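Local coordinates for protein putative oxidoreductase FAD-binding subunit (Sulfolobus tokodaii, PDB 4ZOH) that binds FAD and probably serves as the flavoprotein subunit of a molybdopterin-containing oxidoreductase, passing electrons to or from the flavin, at residues V9-L14 / R54-L59; S83-L88 / I164-F169; I207-V212 / V217-A222; L227-R230 / E234-E237. One frame throughout, in Å; residues are numbered along the deposited sequence.

Contact 1: V9-L14 / R54-L59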
loop_
_atom_site.group_PDB
_atom_site.type_symbol
_atom_site.label_atom_id
_atom_site.label_comp_id
_atom_site.label_asym_id
_atom_site.label_seq_id
_atom_site.Cartn_x
_atom_site.Cartn_y
_atom_site.Cartn_z
ATOM N N VAL B 9 35.916 4.163 0.469
ATOM C CA VAL B 9 36.981 4.338 -0.543
ATOM C C VAL B 9 37.028 3.119 -1.413
ATOM O O VAL B 9 37.087 1.985 -0.891
ATOM C CB VAL B 9 38.378 4.444 0.126
ATOM C CG1 VAL B 9 39.465 4.746 -0.896
ATOM C CG2 VAL B 9 38.373 5.463 1.245
ATOM N N ILE B 10 37.013 3.344 -2.721
ATOM C CA ILE B 10 37.189 2.286 -3.697
ATOM C C ILE B 10 38.485 2.678 -4.407
ATOM O O ILE B 10 38.447 3.516 -5.300
ATOM C CB ILE B 10 36.040 2.199 -4.741
ATOM C CG1 ILE B 10 34.671 2.081 -4.069
ATOM C CG2 ILE B 10 36.295 1.040 -5.731
ATOM C CD1 ILE B 10 33.500 2.229 -5.026
ATOM N N PRO B 11 39.630 2.106 -3.983
ATOM C CA PRO B 11 40.925 2.437 -4.582
ATOM C C PRO B 11 41.185 1.658 -5.876
ATOM O O PRO B 11 40.707 0.541 -6.012
ATOM C CB PRO B 11 41.907 2.056 -3.479
ATOM C CG PRO B 11 41.243 0.930 -2.771
ATOM C CD PRO B 11 39.766 1.184 -2.841
ATOM N N ASP B 12 41.913 2.257 -6.821
ATOM C CA ASP B 12 42.267 1.627 -8.107
ATOM C C ASP B 12 43.180 0.425 -8.003
ATOM O O ASP B 12 43.096 -0.483 -8.820
ATOM C CB ASP B 12 42.955 2.632 -9.010
ATOM C CG ASP B 12 42.009 3.691 -9.534
ATOM O OD1 ASP B 12 40.797 3.381 -9.692
ATOM O OD2 ASP B 12 42.494 4.834 -9.793
ATOM N N ASN B 13 44.048 0.430 -7.000
ATOM C CA ASN B 13 45.062 -0.623 -6.838
ATOM C C ASN B 13 45.559 -0.601 -5.416
ATOM O O ASN B 13 45.298 0.377 -4.667
ATOM C CB ASN B 13 46.244 -0.323 -7.740
ATOM C CG ASN B 13 46.717 1.126 -7.603
ATOM O OD1 ASN B 13 46.987 1.626 -6.497
ATOM N ND2 ASN B 13 46.778 1.822 -8.733
ATOM N N LEU B 14 46.330 -1.644 -5.071
ATOM C CA LEU B 14 46.895 -1.841 -3.729
ATOM C C LEU B 14 47.591 -0.607 -3.166
ATOM O O LEU B 14 47.316 -0.165 -2.014
ATOM C CB LEU B 14 47.863 -3.036 -3.741
ATOM C CG LEU B 14 48.369 -3.525 -2.373
ATOM C CD1 LEU B 14 47.281 -3.660 -1.294
ATOM C CD2 LEU B 14 49.095 -4.856 -2.569
ATOM N N ARG B 54 38.446 -5.633 -1.697
ATOM C CA ARG B 54 37.834 -6.859 -2.248
ATOM C C ARG B 54 38.085 -7.076 -3.710
ATOM O O ARG B 54 38.098 -8.196 -4.137
ATOM C CB ARG B 54 36.313 -6.810 -2.137
ATOM C CG ARG B 54 35.689 -6.607 -0.780
ATOM C CD ARG B 54 34.143 -6.724 -0.862
ATOM N NE ARG B 54 33.708 -7.724 -1.870
ATOM C CZ ARG B 54 33.601 -9.033 -1.639
ATOM N NH1 ARG B 54 33.215 -9.869 -2.603
ATOM N NH2 ARG B 54 33.902 -9.509 -0.436
ATOM N N ARG B 55 38.232 -6.014 -4.491
ATOM C CA ARG B 55 38.328 -6.182 -5.954
ATOM C C ARG B 55 39.758 -6.415 -6.458
ATOM O O ARG B 55 39.947 -6.471 -7.672
ATOM C CB ARG B 55 37.696 -4.985 -6.714
ATOM C CG ARG B 55 36.226 -4.743 -6.376
ATOM C CD ARG B 55 35.623 -3.537 -7.088
ATOM N NE ARG B 55 34.266 -3.334 -6.582
ATOM C CZ ARG B 55 33.172 -3.864 -7.120
ATOM N NH1 ARG B 55 33.259 -4.574 -8.226
ATOM N NH2 ARG B 55 31.962 -3.639 -6.574
ATOM N N PHE B 56 40.746 -6.488 -5.550
ATOM C CA PHE B 56 42.161 -6.816 -5.908
ATOM C C PHE B 56 42.300 -8.299 -6.132
ATOM O O PHE B 56 42.680 -9.017 -5.252
ATOM C CB PHE B 56 43.108 -6.411 -4.792
ATOM C CG PHE B 56 43.097 -4.966 -4.483
ATOM C CD1 PHE B 56 42.730 -4.003 -5.456
ATOM C CD2 PHE B 56 43.474 -4.542 -3.232
ATOM C CE1 PHE B 56 42.709 -2.650 -5.139
ATOM C CE2 PHE B 56 43.455 -3.177 -2.902
ATOM C CZ PHE B 56 43.069 -2.230 -3.851
ATOM N N SER B 57 41.978 -8.761 -7.307
ATOM C CA SER B 57 41.785 -10.175 -7.467
ATOM C C SER B 57 43.098 -10.992 -7.477
ATOM O O SER B 57 43.080 -12.207 -7.270
ATOM C CB SER B 57 40.902 -10.459 -8.676
ATOM O OG SER B 57 41.580 -10.111 -9.839
ATOM N N ASN B 58 44.226 -10.323 -7.679
ATOM C CA ASN B 58 45.503 -11.012 -7.633
ATOM C C ASN B 58 45.864 -11.303 -6.138
ATOM O O ASN B 58 46.874 -11.920 -5.885
ATOM C CB ASN B 58 46.569 -10.162 -8.335
ATOM C CG ASN B 58 46.793 -8.830 -7.622
ATOM O OD1 ASN B 58 46.164 -8.553 -6.607
ATOM N ND2 ASN B 58 47.665 -7.998 -8.157
ATOM N N LEU B 59 45.067 -10.816 -5.167
ATOM C CA LEU B 59 45.159 -11.263 -3.769
ATOM C C LEU B 59 44.337 -12.523 -3.429
ATOM O O LEU B 59 44.233 -12.922 -2.257
ATOM C CB LEU B 59 44.806 -10.157 -2.785
ATOM C CG LEU B 59 45.691 -8.927 -2.890
ATOM C CD1 LEU B 59 45.310 -7.980 -1.780
ATOM C CD2 LEU B 59 47.155 -9.360 -2.747
#

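Contact 2: S83-L88 / I164-F169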
loop_
_atom_site.group_PDB
_atom_site.type_symbol
_atom_site.label_atom_id
_atom_site.label_comp_id
_atom_site.label_asym_id
_atom_site.label_seq_id
_atom_site.Cartn_x
_atom_site.Cartn_y
_atom_site.Cartn_z
ATOM N N SER B 83 40.664 -26.926 -1.964
ATOM C CA SER B 83 41.964 -27.020 -2.585
ATOM C C SER B 83 43.030 -28.007 -1.996
ATOM O O SER B 83 44.242 -27.877 -2.251
ATOM C CB SER B 83 42.512 -25.627 -2.727
ATOM O OG SER B 83 42.963 -25.207 -1.498
ATOM N N SER B 84 42.601 -29.026 -1.276
ATOM C CA SER B 84 43.560 -30.126 -0.922
ATOM C C SER B 84 44.861 -29.724 -0.173
ATOM O O SER B 84 45.878 -30.390 -0.301
ATOM C CB SER B 84 43.856 -30.993 -2.167
ATOM O OG SER B 84 42.640 -31.615 -2.604
ATOM N N ILE B 85 44.842 -28.635 0.592
ATOM C CA ILE B 85 45.948 -28.377 1.488
ATOM C C ILE B 85 45.735 -29.218 2.736
ATOM O O ILE B 85 44.627 -29.122 3.369
ATOM C CB ILE B 85 46.065 -26.918 1.875
ATOM C CG1 ILE B 85 46.031 -26.047 0.590
ATOM C CG2 ILE B 85 47.299 -26.691 2.789
ATOM C CD1 ILE B 85 46.280 -24.580 0.872
ATOM N N PRO B 86 46.745 -30.079 3.085
ATOM C CA PRO B 86 46.633 -30.942 4.245
ATOM C C PRO B 86 46.310 -30.129 5.490
ATOM O O PRO B 86 46.912 -29.086 5.688
ATOM C CB PRO B 86 48.040 -31.573 4.324
ATOM C CG PRO B 86 48.427 -31.727 2.874
ATOM C CD PRO B 86 47.924 -30.433 2.257
ATOM N N LEU B 87 45.361 -30.625 6.301
ATOM C CA LEU B 87 44.808 -29.915 7.517
ATOM C C LEU B 87 43.998 -28.602 7.251
ATOM O O LEU B 87 42.885 -28.434 7.765
ATOM C CB LEU B 87 45.878 -29.656 8.596
ATOM C CG LEU B 87 45.368 -29.034 9.874
ATOM C CD1 LEU B 87 44.377 -29.939 10.605
ATOM C CD2 LEU B 87 46.487 -28.648 10.819
ATOM N N LEU B 88 44.614 -27.684 6.522
ATOM C CA LEU B 88 44.099 -26.349 6.336
ATOM C C LEU B 88 42.737 -26.341 5.589
ATOM O O LEU B 88 41.806 -25.674 6.013
ATOM C CB LEU B 88 45.154 -25.441 5.642
ATOM C CG LEU B 88 44.725 -23.939 5.683
ATOM C CD1 LEU B 88 44.634 -23.515 7.147
ATOM C CD2 LEU B 88 45.644 -22.974 4.921
ATOM N N ILE B 164 49.384 -15.782 3.080
ATOM C CA ILE B 164 49.655 -16.748 4.118
ATOM C C ILE B 164 50.456 -17.845 3.445
ATOM O O ILE B 164 50.094 -18.293 2.296
ATOM C CB ILE B 164 48.362 -17.319 4.796
ATOM C CG1 ILE B 164 47.638 -16.260 5.651
ATOM C CG2 ILE B 164 48.736 -18.416 5.802
ATOM C CD1 ILE B 164 47.024 -15.084 4.893
ATOM N N GLN B 165 51.560 -18.221 4.127
ATOM C CA GLN B 165 52.457 -19.373 3.708
ATOM C C GLN B 165 52.486 -20.522 4.712
ATOM O O GLN B 165 52.568 -20.325 5.945
ATOM C CB GLN B 165 53.881 -18.870 3.566
ATOM C CG GLN B 165 54.128 -17.950 2.372
ATOM C CD GLN B 165 55.366 -17.127 2.629
ATOM O OE1 GLN B 165 56.283 -17.602 3.311
ATOM N NE2 GLN B 165 55.392 -15.882 2.143
ATOM N N VAL B 166 52.388 -21.725 4.184
ATOM C CA VAL B 166 52.423 -22.946 4.990
ATOM C C VAL B 166 53.270 -23.989 4.223
ATOM O O VAL B 166 53.287 -23.976 2.984
ATOM C CB VAL B 166 50.989 -23.517 5.257
ATOM C CG1 VAL B 166 50.184 -22.606 6.211
ATOM C CG2 VAL B 166 50.236 -23.849 3.970
ATOM N N PRO B 167 53.950 -24.916 4.947
ATOM C CA PRO B 167 54.626 -26.029 4.264
ATOM C C PRO B 167 53.576 -26.909 3.581
ATOM O O PRO B 167 52.379 -26.834 3.915
ATOM C CB PRO B 167 55.296 -26.794 5.424
ATOM C CG PRO B 167 55.412 -25.784 6.531
ATOM C CD PRO B 167 54.155 -24.953 6.411
ATOM N N THR B 168 53.997 -27.772 2.663
ATOM C CA THR B 168 53.047 -28.591 1.906
ATOM C C THR B 168 52.565 -29.881 2.555
ATOM O O THR B 168 51.587 -30.482 2.083
ATOM C CB THR B 168 53.567 -28.944 0.515
ATOM O OG1 THR B 168 54.902 -29.393 0.648
ATOM C CG2 THR B 168 53.557 -27.729 -0.328
ATOM N N PHE B 169 53.264 -30.305 3.620
ATOM C CA PHE B 169 52.939 -31.517 4.426
ATOM C C PHE B 169 52.550 -32.739 3.636
ATOM O O PHE B 169 51.590 -33.428 4.022
ATOM C CB PHE B 169 51.871 -31.215 5.483
ATOM C CG PHE B 169 52.269 -30.138 6.436
ATOM C CD1 PHE B 169 53.109 -30.426 7.511
ATOM C CD2 PHE B 169 51.808 -28.838 6.259
ATOM C CE1 PHE B 169 53.498 -29.414 8.370
ATOM C CE2 PHE B 169 52.160 -27.826 7.127
ATOM C CZ PHE B 169 53.021 -28.118 8.179
#

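Contact 3: I207-V212 / V217-A222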
loop_
_atom_site.group_PDB
_atom_site.type_symbol
_atom_site.label_atom_id
_atom_site.label_comp_id
_atom_site.label_asym_id
_atom_site.label_seq_id
_atom_site.Cartn_x
_atom_site.Cartn_y
_atom_site.Cartn_z
ATOM N N ILE B 207 50.210 -30.179 17.078
ATOM C CA ILE B 207 48.881 -30.068 17.671
ATOM C C ILE B 207 48.528 -28.616 18.018
ATOM O O ILE B 207 49.252 -27.954 18.809
ATOM C CB ILE B 207 48.734 -30.985 18.873
ATOM C CG1 ILE B 207 49.075 -32.419 18.452
ATOM C CG2 ILE B 207 47.308 -30.896 19.377
ATOM C CD1 ILE B 207 48.979 -33.467 19.537
ATOM N N GLY B 208 47.477 -28.079 17.369
ATOM C CA GLY B 208 47.082 -26.679 17.667
ATOM C C GLY B 208 45.756 -26.598 18.414
ATOM O O GLY B 208 44.820 -27.346 18.126
ATOM N N LEU B 209 45.694 -25.694 19.387
ATOM C CA LEU B 209 44.504 -25.519 20.161
ATOM C C LEU B 209 43.964 -24.108 19.966
ATOM O O LEU B 209 44.660 -23.099 20.140
ATOM C CB LEU B 209 44.756 -25.775 21.657
ATOM C CG LEU B 209 45.343 -27.084 22.216
ATOM C CD1 LEU B 209 45.356 -26.976 23.744
ATOM C CD2 LEU B 209 44.646 -28.352 21.717
ATOM N N THR B 210 42.686 -24.071 19.640
ATOM C CA THR B 210 41.956 -22.833 19.587
ATOM C C THR B 210 40.762 -22.861 20.547
ATOM O O THR B 210 40.294 -23.937 20.999
ATOM C CB THR B 210 41.566 -22.475 18.128
ATOM O OG1 THR B 210 41.100 -21.112 18.092
ATOM C CG2 THR B 210 40.510 -23.450 17.591
ATOM N N ALA B 211 40.304 -21.652 20.849
ATOM C CA ALA B 211 39.153 -21.328 21.722
ATOM C C ALA B 211 39.377 -21.600 23.181
ATOM O O ALA B 211 38.410 -21.532 23.979
ATOM C CB ALA B 211 37.852 -21.983 21.243
ATOM N N VAL B 212 40.621 -21.935 23.536
ATOM C CA VAL B 212 40.955 -22.292 24.925
ATOM C C VAL B 212 42.060 -21.423 25.549
ATOM O O VAL B 212 42.563 -21.737 26.632
ATOM C CB VAL B 212 41.223 -23.823 25.129
ATOM C CG1 VAL B 212 39.959 -24.639 24.861
ATOM C CG2 VAL B 212 42.385 -24.376 24.285
ATOM N N VAL B 217 47.543 -21.935 20.663
ATOM C CA VAL B 217 48.830 -22.512 21.130
ATOM C C VAL B 217 49.103 -23.920 20.619
ATOM O O VAL B 217 48.178 -24.640 20.210
ATOM C CB VAL B 217 48.973 -22.510 22.673
ATOM C CG1 VAL B 217 48.942 -21.080 23.195
ATOM C CG2 VAL B 217 47.882 -23.328 23.333
ATOM N N ARG B 218 50.371 -24.306 20.668
ATOM C CA ARG B 218 50.780 -25.680 20.398
ATOM C C ARG B 218 50.519 -26.567 21.615
ATOM O O ARG B 218 50.775 -26.146 22.697
ATOM C CB ARG B 218 52.254 -25.684 20.024
ATOM C CG ARG B 218 52.507 -25.140 18.624
ATOM C CD ARG B 218 51.904 -26.057 17.569
ATOM N NE ARG B 218 52.816 -27.148 17.291
ATOM C CZ ARG B 218 53.851 -27.044 16.467
ATOM N NH1 ARG B 218 54.110 -25.915 15.807
ATOM N NH2 ARG B 218 54.630 -28.075 16.301
ATOM N N ALA B 219 50.010 -27.789 21.473
ATOM C CA ALA B 219 49.837 -28.600 22.667
ATOM C C ALA B 219 51.179 -29.350 22.925
ATOM O O ALA B 219 51.296 -30.576 22.684
ATOM C CB ALA B 219 48.653 -29.548 22.516
ATOM N N LYS B 220 52.168 -28.560 23.379
ATOM C CA LYS B 220 53.576 -28.951 23.588
ATOM C C LYS B 220 53.766 -30.300 24.309
ATOM O O LYS B 220 54.586 -31.141 23.916
ATOM C CB LYS B 220 54.330 -27.814 24.324
ATOM C CG LYS B 220 54.651 -26.554 23.508
ATOM C CD LYS B 220 55.864 -26.693 22.575
ATOM C CE LYS B 220 55.581 -27.452 21.244
ATOM N NZ LYS B 220 55.584 -26.625 19.989
ATOM N N GLY B 221 52.964 -30.505 25.345
ATOM C CA GLY B 221 53.024 -31.710 26.159
ATOM C C GLY B 221 52.466 -32.910 25.432
ATOM O O GLY B 221 52.948 -34.056 25.610
ATOM N N ALA B 222 51.431 -32.680 24.628
ATOM C CA ALA B 222 50.874 -33.789 23.869
ATOM C C ALA B 222 51.871 -34.178 22.776
ATOM O O ALA B 222 52.061 -35.378 22.454
ATOM C CB ALA B 222 49.502 -33.444 23.304
#

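Contact 4: L227-R230 / E234-E237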
loop_
_atom_site.group_PDB
_atom_site.type_symbol
_atom_site.label_atom_id
_atom_site.label_comp_id
_atom_site.label_asym_id
_atom_site.label_seq_id
_atom_site.Cartn_x
_atom_site.Cartn_y
_atom_site.Cartn_z
ATOM N N LEU B 227 55.994 -37.684 19.968
ATOM C CA LEU B 227 57.046 -37.487 18.996
ATOM C C LEU B 227 58.129 -38.582 19.071
ATOM O O LEU B 227 58.717 -38.817 20.127
ATOM C CB LEU B 227 57.679 -36.134 19.189
ATOM C CG LEU B 227 58.739 -35.785 18.144
ATOM C CD1 LEU B 227 58.199 -35.810 16.730
ATOM C CD2 LEU B 227 59.360 -34.438 18.465
ATOM N N GLY B 228 58.361 -39.240 17.943
ATOM C CA GLY B 228 59.405 -40.253 17.836
ATOM C C GLY B 228 58.967 -41.609 18.362
ATOM O O GLY B 228 59.681 -42.577 18.153
ATOM N N LYS B 229 57.793 -41.697 18.994
ATOM C CA LYS B 229 57.346 -42.954 19.597
ATOM C C LYS B 229 56.561 -43.806 18.647
ATOM O O LYS B 229 56.067 -43.315 17.621
ATOM C CB LYS B 229 56.594 -42.697 20.905
ATOM C CG LYS B 229 57.530 -41.984 21.874
ATOM C CD LYS B 229 57.156 -42.151 23.320
ATOM C CE LYS B 229 57.577 -40.902 24.071
ATOM N NZ LYS B 229 56.911 -40.873 25.402
ATOM N N ARG B 230 56.487 -45.094 18.961
ATOM C CA ARG B 230 55.674 -46.047 18.232
ATOM C C ARG B 230 54.295 -45.978 18.835
ATOM O O ARG B 230 54.157 -46.007 20.038
ATOM C CB ARG B 230 56.211 -47.483 18.360
ATOM C CG ARG B 230 57.625 -47.669 17.825
ATOM C CD ARG B 230 58.097 -49.124 17.912
ATOM N NE ARG B 230 57.383 -50.070 17.049
ATOM C CZ ARG B 230 57.380 -51.402 17.199
ATOM N NH1 ARG B 230 58.088 -51.956 18.210
ATOM N NH2 ARG B 230 56.731 -52.194 16.318
ATOM N N GLU B 234 48.302 -46.519 24.842
ATOM C CA GLU B 234 48.763 -45.962 26.109
ATOM C C GLU B 234 49.280 -44.569 25.958
ATOM O O GLU B 234 48.991 -43.724 26.782
ATOM C CB GLU B 234 49.901 -46.804 26.668
ATOM C CG GLU B 234 49.560 -48.263 26.914
ATOM C CD GLU B 234 49.039 -48.496 28.315
ATOM O OE1 GLU B 234 49.265 -47.615 29.190
ATOM O OE2 GLU B 234 48.414 -49.563 28.533
ATOM N N ILE B 235 50.076 -44.349 24.921
ATOM C CA ILE B 235 50.738 -43.072 24.680
ATOM C C ILE B 235 49.754 -42.015 24.134
ATOM O O ILE B 235 49.922 -40.830 24.385
ATOM C CB ILE B 235 51.930 -43.215 23.693
ATOM C CG1 ILE B 235 52.738 -44.498 23.945
ATOM C CG2 ILE B 235 52.861 -42.018 23.794
ATOM C CD1 ILE B 235 52.554 -45.510 22.848
ATOM N N ILE B 236 48.771 -42.484 23.365
ATOM C CA ILE B 236 47.675 -41.701 22.799
ATOM C C ILE B 236 46.861 -41.105 23.984
ATOM O O ILE B 236 46.654 -39.857 24.097
ATOM C CB ILE B 236 46.791 -42.602 21.899
ATOM C CG1 ILE B 236 47.409 -42.776 20.510
ATOM C CG2 ILE B 236 45.371 -42.023 21.764
ATOM C CD1 ILE B 236 46.751 -43.863 19.651
ATOM N N GLU B 237 46.441 -42.008 24.872
ATOM C CA GLU B 237 45.757 -41.675 26.114
ATOM C C GLU B 237 46.593 -40.649 26.925
ATOM O O GLU B 237 46.092 -39.618 27.386
ATOM C CB GLU B 237 45.537 -42.995 26.863
ATOM C CG GLU B 237 44.895 -42.916 28.223
ATOM C CD GLU B 237 43.603 -42.136 28.178
ATOM O OE1 GLU B 237 42.859 -42.248 27.158
ATOM O OE2 GLU B 237 43.373 -41.401 29.157
#

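Contact 1: V9-L14 / R54-L59
N13 and F56 mark the closest approach of the two backbones, with CA atoms 6.9 Å apart and no hydrogen bond between the segments. V9-L14 runs from the end of strand 7-10, outermost of this chain's part of the sheet, into helix 14-23. R54-L59 follows the neighbouring parallel strand 49-52, so the contact closes one end of the small parallel beta-sheet in the FAD-binding domain. N13 occupies the N-cap position of the helix and its OD1 accepts a hydrogen bond from E16 N. F56 is the centre of an inverse gamma turn.

The phenyl ring of F56 carries the contact, reaching across to the bend before the helix with CG anti to the carbonyl carbon (chi1 -61°). Its nearest approach is oblique, F56 CZ lying 3.4 Å from N13 C. P11 meets the ring at roughly a right angle, with CG 3.8 Å from F56 CZ. R55 forms a salt bridge with E52, while V9 and I10 extend the sheet into a strand of another protein chain. L14 crosses the phenyl group at about a right angle, its CD1 4.2 Å from F56 CE2, and L14 N sits over one ring face, 3.5 Å from F56 CZ.

Contact 2: S83-L88 / I164-F169
I85 opens the contact through its gamma-methyl branch: CG2 comes within 4.3 Å of V166 CG2. Its backbone is held, since I85 N donates to S89 OG at the start of the following helix. Y69 and I62 touch the I85 side chain.

P86 makes the more extensive approach. One edge of its ring is directed at the backbone where strand 160-167 gives way to a loop, with CG 3.5 Å from T168 O and 3.8 Å from F169 O. Its CB faces F169 CB at 4.0 Å, so the proline packs against the root of the phenylalanine side chain. No hydrogen bond joins the segments, which meet by van der Waals contact, partly ring carbon against carbonyl oxygen.

Strand 160-167 is the central member of the five-stranded antiparallel sheet in the FAD-binding domain, flanked by strands 68-72 and 129-134. The loop S83-L88, between helices 77-81 and 88-93, packs at the end of this middle strand. With CG anti to its carbonyl carbon (chi1 -59°), F169 carries its phenyl group back over P167, whose CB lies over one face, and the ring meets Y172 edge-to-face.

L87 holds the N-cap position of helix 88-93, and its carbonyl accepts from T91 OG1. At L88 the chain enters that helix; the leucine side chain packs on I71, Y119 and A122, and L88 N bonds to P86 O at 2.8 Å.

Contact 3: I207-V212 / V217-A222
I207 meets A219 through both backbone and side chain. Its carbonyl oxygen accepts the N-H of A219 at 2.8 Å from N to I207 O, with the donor tilted 35° from the carbonyl plane, while I207 CG2 rests 3.7 Å from A219 CB. The other branch runs on past this methyl: with CG1 beside the backbone N and an extended chi2, I207 CD1 lies 3.8 Å from A222 CB, joining the strand to the first turn of the helix. L209 and V217 form an antiparallel hydrogen-bonded pair. The bond from L209 N to V217 O is 2.8 Å, its donor nearly along the C=O axis, and the return bond from V217 N to L209 O is longer, 3.2 Å. On their shared face, L209 CB approaches V217 CG2, and L209 CG also reaches A219 CB at 4.1 Å.

G208 and R218 form the intervening non-hydrogen-bonded pair. The arginine chain bends at chi2 and chi3, folding back so that R218 CD is 3.5 Å from I207 O. The guanidinium itself is held elsewhere: NE pairs with E223, and NH1 makes a salt bridge with D127 and a hydrogen bond to the carbonyl of I124. E223 also receives I207 N, so one carboxylate ties both strands to helix 220-226.

The pair is a beta hairpin at the edge of the antiparallel sheet of the C-terminal domain. Strand 189-198 flanks strand 201-210 on its other side, helix 233-243 covers A219 and A222 through A243, and V264 of helix 257-276 packs on L209 and V212.

Contact 4: L227-R230 / E234-E237
I235 points from the first turn of helix 233-243 toward K229 and R230, packing the start of this helix on the loop that joins it to helix 220-226 in the C-terminal domain. The connection leads out of helix 220-226, through the loop L227-R230, and into the next helix. The backbones stay well apart, K229 and I235 having the nearest CA atoms at 8.3 Å, and no hydrogen bond crosses between the segments.

The two branches of I235 take different partners. CG2, anti to the backbone N, faces the aliphatic part of K229, where I235 CG2 and K229 CD are 4.3 Å apart. CG1 lies roughly anti to the carbonyl carbon (chi1 -40°) and carries the terminal methyl to the backbone of R230 instead. Its chi2 of 110° is unstaggered, so the placing of CD1 is correspondingly less certain. The isoleucine therefore spans two successive loop residues, packing on a side chain through one branch and on a carbonyl through the other.

K229 turns its CB toward the helix, whereas R230 turns its CB away. The methylenes of K229 do the packing while its ammonium group pairs with E225 of the preceding helix. The R230 chain extends on to a salt bridge from NH2 to D200, beside strand 201-210, and touches V201 on its way. Backbone hydrogen bonds between I202 and both G228 and K229 fix the loop against the same strand. Across the contact, R230 thus offers its backbone rather than its guanidinium, and its carbonyl O lies 3.3 Å from I235 CD1.

The four contacts follow one another along the chain without touching. Contacts 1 and 2 belong to the FAD-binding domain, at strand ends of its parallel and antiparallel sheets; their centres are 25 Å apart, their nearest atoms about 8 Å. Contacts 3 and 4 lie in the C-terminal domain, centres 17 Å apart, and the successive helices 220-226 and 233-243 link them. Contact 2 comes within about 7 Å of contact 3, nearest atoms, whereas the centres of contacts 1 and 4 are 48 Å apart on opposite sides of the chain's centre. The FAD is about 8 Å from the L14 side chain in contact 1 and about 14 Å from G208 in contact 3.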